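Local structure of oligopeptide ABC transporter OppAIV (Borrelia burgdorferi B31, 4GL8) at residues M60-G63 against I64-D68; V105-A109 against E110-K114; V303-R306 against K307-F311. The protein probably binds oligopeptides outside the cytoplasmic membrane and passes them to an ABC transporter for uptake. All blocks are in the same frame, centred on the assembly; numbering follows the deposited sequence.

Contact 1 of 3, residues M60-G63 against I64-D68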
loop_
_atom_site.group_PDB
_atom_site.type_symbol
_atom_site.label_atom_id
_atom_site.label_comp_id
_atom_site.label_asym_id
_atom_site.label_seq_id
_atom_site.Cartn_x
_atom_site.Cartn_y
_atom_site.Cartn_z
ATOM N N MET A 60 6.306 -15.132 -0.721
ATOM C CA MET A 60 6.655 -16.050 -1.768
ATOM C C MET A 60 7.774 -15.583 -2.655
ATOM O O MET A 60 8.470 -16.413 -3.171
ATOM C CB MET A 60 5.448 -16.357 -2.626
ATOM C CG MET A 60 4.306 -16.910 -1.818
ATOM S SD MET A 60 3.018 -17.633 -2.823
ATOM C CE MET A 60 2.190 -16.176 -3.403
ATOM N N PHE A 61 7.920 -14.275 -2.843
ATOM C CA PHE A 61 8.898 -13.707 -3.769
ATOM C C PHE A 61 9.867 -12.801 -3.025
ATOM O O PHE A 61 9.477 -11.815 -2.399
ATOM C CB PHE A 61 8.198 -12.962 -4.921
ATOM C CG PHE A 61 7.378 -13.867 -5.795
ATOM C CD1 PHE A 61 6.066 -14.178 -5.455
ATOM C CD2 PHE A 61 7.937 -14.475 -6.895
ATOM C CE1 PHE A 61 5.334 -15.070 -6.228
ATOM C CE2 PHE A 61 7.208 -15.354 -7.670
ATOM C CZ PHE A 61 5.903 -15.665 -7.332
ATOM N N LEU A 62 11.137 -13.176 -3.121
ATOM C CA LEU A 62 12.254 -12.422 -2.588
ATOM C C LEU A 62 12.619 -11.278 -3.532
ATOM O O LEU A 62 12.805 -11.490 -4.723
ATOM C CB LEU A 62 13.430 -13.368 -2.450
ATOM C CG LEU A 62 14.550 -12.994 -1.507
ATOM C CD1 LEU A 62 14.003 -12.780 -0.089
ATOM C CD2 LEU A 62 15.589 -14.121 -1.557
ATOM N N GLY A 63 12.646 -10.064 -3.006
ATOM C CA GLY A 63 13.123 -8.916 -3.733
ATOM C C GLY A 63 14.640 -8.858 -3.808
ATOM O O GLY A 63 15.335 -9.654 -3.189
ATOM N N ILE A 64 15.159 -7.891 -4.567
ATOM C CA ILE A 64 16.603 -7.702 -4.640
ATOM C C ILE A 64 17.060 -7.405 -3.201
ATOM O O ILE A 64 18.097 -7.906 -2.736
ATOM C CB ILE A 64 16.996 -6.605 -5.661
ATOM C CG1 ILE A 64 16.645 -7.060 -7.091
ATOM C CG2 ILE A 64 18.487 -6.335 -5.596
ATOM C CD1 ILE A 64 16.606 -5.940 -8.119
ATOM N N LEU A 65 16.267 -6.604 -2.515
ATOM C CA LEU A 65 16.369 -6.447 -1.109
ATOM C C LEU A 65 15.069 -7.022 -0.581
ATOM O O LEU A 65 14.089 -7.104 -1.310
ATOM C CB LEU A 65 16.496 -4.994 -0.706
ATOM C CG LEU A 65 17.660 -4.176 -1.238
ATOM C CD1 LEU A 65 17.928 -3.037 -0.282
ATOM C CD2 LEU A 65 18.918 -4.991 -1.409
ATOM N N ASP A 66 15.089 -7.419 0.676
ATOM C CA ASP A 66 13.995 -8.064 1.342
ATOM C C ASP A 66 13.596 -7.102 2.465
ATOM O O ASP A 66 14.353 -6.183 2.801
ATOM C CB ASP A 66 14.547 -9.384 1.912
ATOM C CG ASP A 66 13.480 -10.323 2.476
ATOM O OD1 ASP A 66 12.322 -10.314 2.008
ATOM O OD2 ASP A 66 13.825 -11.118 3.384
ATOM N N GLY A 67 12.410 -7.303 3.036
ATOM C CA GLY A 67 11.934 -6.490 4.138
ATOM C C GLY A 67 12.598 -6.955 5.407
ATOM O O GLY A 67 12.898 -8.143 5.580
ATOM N N ASP A 68 12.839 -6.001 6.293
ATOM C CA ASP A 68 13.398 -6.290 7.577
ATOM C C ASP A 68 12.261 -6.360 8.585
ATOM O O ASP A 68 11.730 -5.324 8.977
ATOM C CB ASP A 68 14.414 -5.217 7.979
ATOM C CG ASP A 68 15.143 -5.563 9.264
ATOM O OD1 ASP A 68 16.305 -5.160 9.411
ATOM O OD2 ASP A 68 14.566 -6.255 10.119
HETATM O O HOH W 1 10.833 -9.791 -0.635
#

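Contact 2 of 3, residues V105-A109 against E110-K114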
loop_
_atom_site.group_PDB
_atom_site.type_symbol
_atom_site.label_atom_id
_atom_site.label_comp_id
_atom_site.label_asym_id
_atom_site.label_seq_id
_atom_site.Cartn_x
_atom_site.Cartn_y
_atom_site.Cartn_z
ATOM N N VAL A 105 15.230 -23.796 -11.656
ATOM C CA VAL A 105 15.800 -22.910 -12.671
ATOM C C VAL A 105 16.551 -21.747 -11.985
ATOM O O VAL A 105 16.021 -21.103 -11.072
ATOM C CB VAL A 105 14.685 -22.414 -13.620
ATOM C CG1 VAL A 105 15.171 -21.315 -14.565
ATOM C CG2 VAL A 105 14.134 -23.606 -14.410
ATOM N N SER A 106 17.796 -21.514 -12.397
ATOM C CA SER A 106 18.631 -20.447 -11.815
ATOM C C SER A 106 18.052 -19.023 -11.948
ATOM O O SER A 106 17.506 -18.668 -12.975
ATOM C CB SER A 106 20.030 -20.461 -12.453
ATOM O OG SER A 106 20.795 -21.522 -11.893
ATOM N N ILE A 107 18.239 -18.214 -10.919
ATOM C CA ILE A 107 17.894 -16.809 -10.968
ATOM C C ILE A 107 19.206 -16.084 -11.297
ATOM O O ILE A 107 20.119 -16.060 -10.480
ATOM C CB ILE A 107 17.325 -16.334 -9.610
ATOM C CG1 ILE A 107 16.195 -17.256 -9.131
ATOM C CG2 ILE A 107 16.823 -14.893 -9.679
ATOM C CD1 ILE A 107 15.465 -16.772 -7.891
ATOM N N THR A 108 19.304 -15.539 -12.504
ATOM C CA THR A 108 20.456 -14.812 -12.986
ATOM C C THR A 108 20.065 -13.331 -13.121
ATOM O O THR A 108 18.872 -12.980 -13.167
ATOM C CB THR A 108 20.826 -15.275 -14.396
ATOM O OG1 THR A 108 19.713 -15.011 -15.253
ATOM C CG2 THR A 108 21.179 -16.785 -14.450
ATOM N N ALA A 109 21.070 -12.463 -13.234
ATOM C CA ALA A 109 20.816 -11.029 -13.409
ATOM C C ALA A 109 20.083 -10.742 -14.734
ATOM O O ALA A 109 19.321 -9.793 -14.817
ATOM C CB ALA A 109 22.116 -10.253 -13.344
ATOM N N GLU A 110 20.324 -11.561 -15.754
ATOM C CA GLU A 110 19.571 -11.464 -17.014
ATOM C C GLU A 110 18.092 -11.848 -16.832
ATOM O O GLU A 110 17.205 -11.213 -17.389
ATOM C CB GLU A 110 20.246 -12.311 -18.115
ATOM C CG GLU A 110 19.564 -12.269 -19.483
ATOM C CD GLU A 110 19.640 -10.899 -20.143
ATOM O OE1 GLU A 110 20.655 -10.179 -20.021
ATOM O OE2 GLU A 110 18.674 -10.523 -20.819
ATOM N N GLY A 111 17.812 -12.872 -16.047
ATOM C CA GLY A 111 16.413 -13.163 -15.702
ATOM C C GLY A 111 15.694 -12.024 -14.972
ATOM O O GLY A 111 14.506 -11.733 -15.188
ATOM N N ILE A 112 16.418 -11.331 -14.122
ATOM C CA ILE A 112 15.816 -10.237 -13.407
ATOM C C ILE A 112 15.588 -9.062 -14.358
ATOM O O ILE A 112 14.548 -8.386 -14.346
ATOM C CB ILE A 112 16.685 -9.845 -12.217
ATOM C CG1 ILE A 112 16.711 -10.985 -11.214
ATOM C CG2 ILE A 112 16.158 -8.576 -11.557
ATOM C CD1 ILE A 112 17.722 -10.760 -10.110
ATOM N N ARG A 113 16.553 -8.841 -15.216
ATOM C CA ARG A 113 16.423 -7.823 -16.214
ATOM C C ARG A 113 15.206 -8.044 -17.136
ATOM O O ARG A 113 14.471 -7.118 -17.435
ATOM C CB ARG A 113 17.703 -7.790 -17.011
ATOM C CG ARG A 113 17.701 -6.704 -18.049
ATOM C CD ARG A 113 18.951 -6.706 -18.876
ATOM N NE ARG A 113 18.531 -6.073 -20.094
ATOM C CZ ARG A 113 18.137 -6.699 -21.192
ATOM N NH1 ARG A 113 18.199 -8.015 -21.338
ATOM N NH2 ARG A 113 17.720 -5.951 -22.168
ATOM N N LYS A 114 15.019 -9.269 -17.587
ATOM C CA LYS A 114 13.859 -9.672 -18.403
ATOM C C LYS A 114 12.524 -9.457 -17.647
ATOM O O LYS A 114 11.495 -9.067 -18.233
ATOM C CB LYS A 114 14.030 -11.151 -18.820
#

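Contact 3 of 3, residues V303-R306 against K307-F311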
loop_
_atom_site.group_PDB
_atom_site.type_symbol
_atom_site.label_atom_id
_atom_site.label_comp_id
_atom_site.label_asym_id
_atom_site.label_seq_id
_atom_site.Cartn_x
_atom_site.Cartn_y
_atom_site.Cartn_z
ATOM N N VAL A 303 -14.263 23.748 -5.022
ATOM C CA VAL A 303 -13.291 23.710 -3.898
ATOM C C VAL A 303 -13.977 23.951 -2.551
ATOM O O VAL A 303 -13.709 23.243 -1.596
ATOM C CB VAL A 303 -12.068 24.628 -4.142
ATOM C CG1 VAL A 303 -12.449 26.108 -4.184
ATOM C CG2 VAL A 303 -10.987 24.412 -3.103
ATOM N N LYS A 304 -14.918 24.897 -2.534
ATOM C CA LYS A 304 -15.747 25.191 -1.373
ATOM C C LYS A 304 -16.551 24.008 -0.878
ATOM O O LYS A 304 -16.688 23.832 0.330
ATOM C CB LYS A 304 -16.730 26.340 -1.674
ATOM C CG LYS A 304 -16.051 27.684 -1.879
ATOM C CD LYS A 304 -17.015 28.817 -1.633
ATOM C CE LYS A 304 -16.280 30.145 -1.677
ATOM N NZ LYS A 304 -16.217 30.589 -3.093
ATOM N N VAL A 305 -17.105 23.218 -1.803
ATOM C CA VAL A 305 -17.787 21.980 -1.414
ATOM C C VAL A 305 -16.771 21.011 -0.776
ATOM O O VAL A 305 -16.984 20.495 0.316
ATOM C CB VAL A 305 -18.508 21.335 -2.603
ATOM C CG1 VAL A 305 -18.913 19.901 -2.296
ATOM C CG2 VAL A 305 -19.750 22.138 -2.965
ATOM N N ARG A 306 -15.653 20.799 -1.447
ATOM C CA ARG A 306 -14.614 19.902 -0.923
ATOM C C ARG A 306 -14.150 20.338 0.474
ATOM O O ARG A 306 -13.995 19.517 1.381
ATOM C CB ARG A 306 -13.423 19.815 -1.901
ATOM C CG ARG A 306 -13.808 19.266 -3.255
ATOM C CD ARG A 306 -12.637 18.801 -4.086
ATOM N NE ARG A 306 -11.667 19.856 -4.298
ATOM C CZ ARG A 306 -11.628 20.670 -5.352
ATOM N NH1 ARG A 306 -10.675 21.579 -5.430
ATOM N NH2 ARG A 306 -12.540 20.611 -6.305
ATOM N N LYS A 307 -13.987 21.633 0.663
ATOM C CA LYS A 307 -13.539 22.186 1.955
ATOM C C LYS A 307 -14.592 21.971 3.067
ATOM O O LYS A 307 -14.266 21.555 4.174
ATOM C CB LYS A 307 -13.284 23.676 1.752
ATOM C CG LYS A 307 -12.345 24.322 2.716
ATOM C CD LYS A 307 -11.793 25.650 2.173
ATOM C CE LYS A 307 -11.238 26.433 3.374
ATOM N NZ LYS A 307 -10.578 27.747 3.098
ATOM N N ALA A 308 -15.845 22.278 2.740
ATOM C CA ALA A 308 -17.010 22.019 3.602
ATOM C C ALA A 308 -17.074 20.581 4.069
ATOM O O ALA A 308 -17.248 20.341 5.232
ATOM C CB ALA A 308 -18.297 22.389 2.896
ATOM N N LEU A 309 -16.928 19.634 3.157
ATOM C CA LEU A 309 -16.946 18.227 3.537
ATOM C C LEU A 309 -15.798 17.940 4.495
ATOM O O LEU A 309 -15.962 17.228 5.478
ATOM C CB LEU A 309 -16.833 17.318 2.305
ATOM C CG LEU A 309 -17.913 17.463 1.218
ATOM C CD1 LEU A 309 -17.539 16.649 -0.010
ATOM C CD2 LEU A 309 -19.309 17.102 1.713
ATOM N N SER A 310 -14.630 18.499 4.231
ATOM C CA SER A 310 -13.452 18.222 5.052
ATOM C C SER A 310 -13.575 18.828 6.454
ATOM O O SER A 310 -13.328 18.169 7.438
ATOM C CB SER A 310 -12.173 18.708 4.360
ATOM O OG SER A 310 -11.040 18.452 5.175
ATOM N N PHE A 311 -13.992 20.075 6.524
ATOM C CA PHE A 311 -14.179 20.771 7.803
ATOM C C PHE A 311 -15.405 20.297 8.603
ATOM O O PHE A 311 -15.453 20.506 9.809
ATOM C CB PHE A 311 -14.312 22.277 7.587
ATOM C CG PHE A 311 -13.015 22.993 7.496
ATOM C CD1 PHE A 311 -12.469 23.322 6.274
ATOM C CD2 PHE A 311 -12.349 23.378 8.627
ATOM C CE1 PHE A 311 -11.267 23.996 6.184
ATOM C CE2 PHE A 311 -11.140 24.054 8.542
ATOM C CZ PHE A 311 -10.607 24.368 7.315
#

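Contact 1 of 3, residues M60-G63 against I64-D68
Leu62 and Asp66 meet across a tight bend that brings the chain into strand 65-67, an outermost strand of a five-stranded antiparallel sheet. The bend can be read from the backbone: Ile64 takes up helical angles (phi -60°, psi -41°) between the extended residues Gly63 and Leu65. It turns the Leu65 carbonyl back over Gly63, with Leu65 O 3.2 Å from Gly63 CA, and so brings the chain before the bend alongside the chain after it.

Leu62 touches Asp66 through a single methyl. Its CD1 is 3.6 Å from both Asp66 CG and Asp66 OD1, and Asp66 OD2 is only slightly farther from the same methyl, at 3.9 Å. The methyl stands almost straight above CG, about 3.6 Å off the carboxylate plane, so it lies over the flat of the group and not at its rim, and the two side chains cross at about a right angle. Asp66 has CG anti to its own N (chi1 -171°), which swings the carboxylate back toward the incoming chain.

Around the bend, backbone hydrogen bonds join this region to the neighbouring strand 74-84: Gly63 pairs with Leu78, Ile64 with Ala79 and Asp66 with Arg75. Leu62 N is held by Ser206 OG, and Asp66 OD2 has a long, weak ion pair with Arg75.

The polar link across the bend runs through one water. It accepts from Gly63 N at 3.0 Å from its oxygen, and it spends its hydrogens on two acceptors, so that a buried amide is satisfied and the carboxylate is tied to the loop. One of those acceptors is the backbone Phe61 O, 3.0 Å from the water oxygen; the other is the side-chain Asp66 OD1, at 3.1 Å.

Contact 2 of 3, residues V105-A109 against E110-K114
Thr108 OG1 accepts a hydrogen bond from Gly111 N at 3.0 Å, and the N-H...O angle of 163° makes it nearly straight. The hydroxyl reaches this amide because chi1 is 61°, which sets OG1 between the backbone N and the carbonyl carbon and leaves CG2 anti to the carbonyl carbon. Thr108 O adds a second grip on the same first turn, receiving Ile112 N at 3.1 Å, with the donor lying in the carbonyl plane.

Thr108 is thus the N-cap of helix 109-119, its side chain meeting an amide of the first turn that lacks a helical carbonyl. Ile107, just before the cap, and Ile112, four residues after it, form a hydrophobic staple: Ile107 brings CG2 to within 4.2 Å of Ile112 CG1, and CG1 of Ile112 also lies 3.5 Å from Thr108 O. Ala109 and Ile112 both rest on Leu162 of strand 161-165, on the buried side.

Farther along, Ala109 O receives Arg113 N at 3.0 Å. Arg113 is extended from CG to NE, whereas Glu110 bends at chi2 (67°), and this brings the carboxylate to the edge of the guanidinium, in its plane. The resulting salt bridge joins Arg113 NH1 to Glu110 OE2 at 2.6 Å, though as a hydrogen bond it is weak, being poorly aligned. Arg113 NH2 turns to a second carboxylate, forming a salt bridge with Glu149 OE1.

Contact 3 of 3, residues V303-R306 against K307-F311
Lys307 N donates to Val303 O at 2.8 Å, the first of four helical i to i+4 hydrogen bonds that join 303-306 to 307-311 within helix 303-311. Ala308 N follows on Lys304 O at 3.0 Å, its donor tilted from the carbonyl plane by 32°. Leu309 N meets Val305 O more nearly end-on, with a C=O...N angle of 166°, and Ser310 N bonds to Arg306 O at 3.1 Å. Phe311 N on Lys307 O continues the ladder.

Arg306 carries a buried guanidinium with several partners. Its chain kinks at chi3 (-57°), folding the guanidinium back so that Val303 CA sits over the centre of one face, 3.7 Å above the plane. Backbone carbonyls engage the nitrogens: Asp489 O takes NH1, Leu300 O takes NH2, and Phe490 O bonds weakly to NE. Bonds to all three nitrogens would fix the rotation of the buried group.

The packing contacts follow the same one-turn spacing. Leu309 packs CG against Val305 O at 3.3 Å, and its CD1 comes to 4.2 Å from Val305 CG1. Lys307 CB lies 3.4 Å from Val303 O, with the rest of the chain stretched out beyond CG.

Helix 351-361 covers one flank, with Ala361 against Val305, Leu357 against Lys307 and Ala354 against Phe311, while Trp393 of helix 380-397 donates its indole N-H to Leu309 O.

How the contacts relate
The contacts follow one another along the chain without overlap. Contacts 1 and 2 are neighbours, with centres 15 Å apart and nearest atoms about 4 Å apart. They share the five-stranded antiparallel sheet: contact 1 enters strand 65-67 at one edge, and the helix begun in contact 2 packs on strands 154-158 and 161-165 toward the other edge. Ser206 touches both, through Leu62 N and Ile107. Contact 3 lies on the opposite side of the chain's centre, its centre 42 Å from that of contact 1 and 51 Å from that of contact 2. This separation is consistent with the contacts belonging to different lobes of a peptide-binding protein of the OppA type.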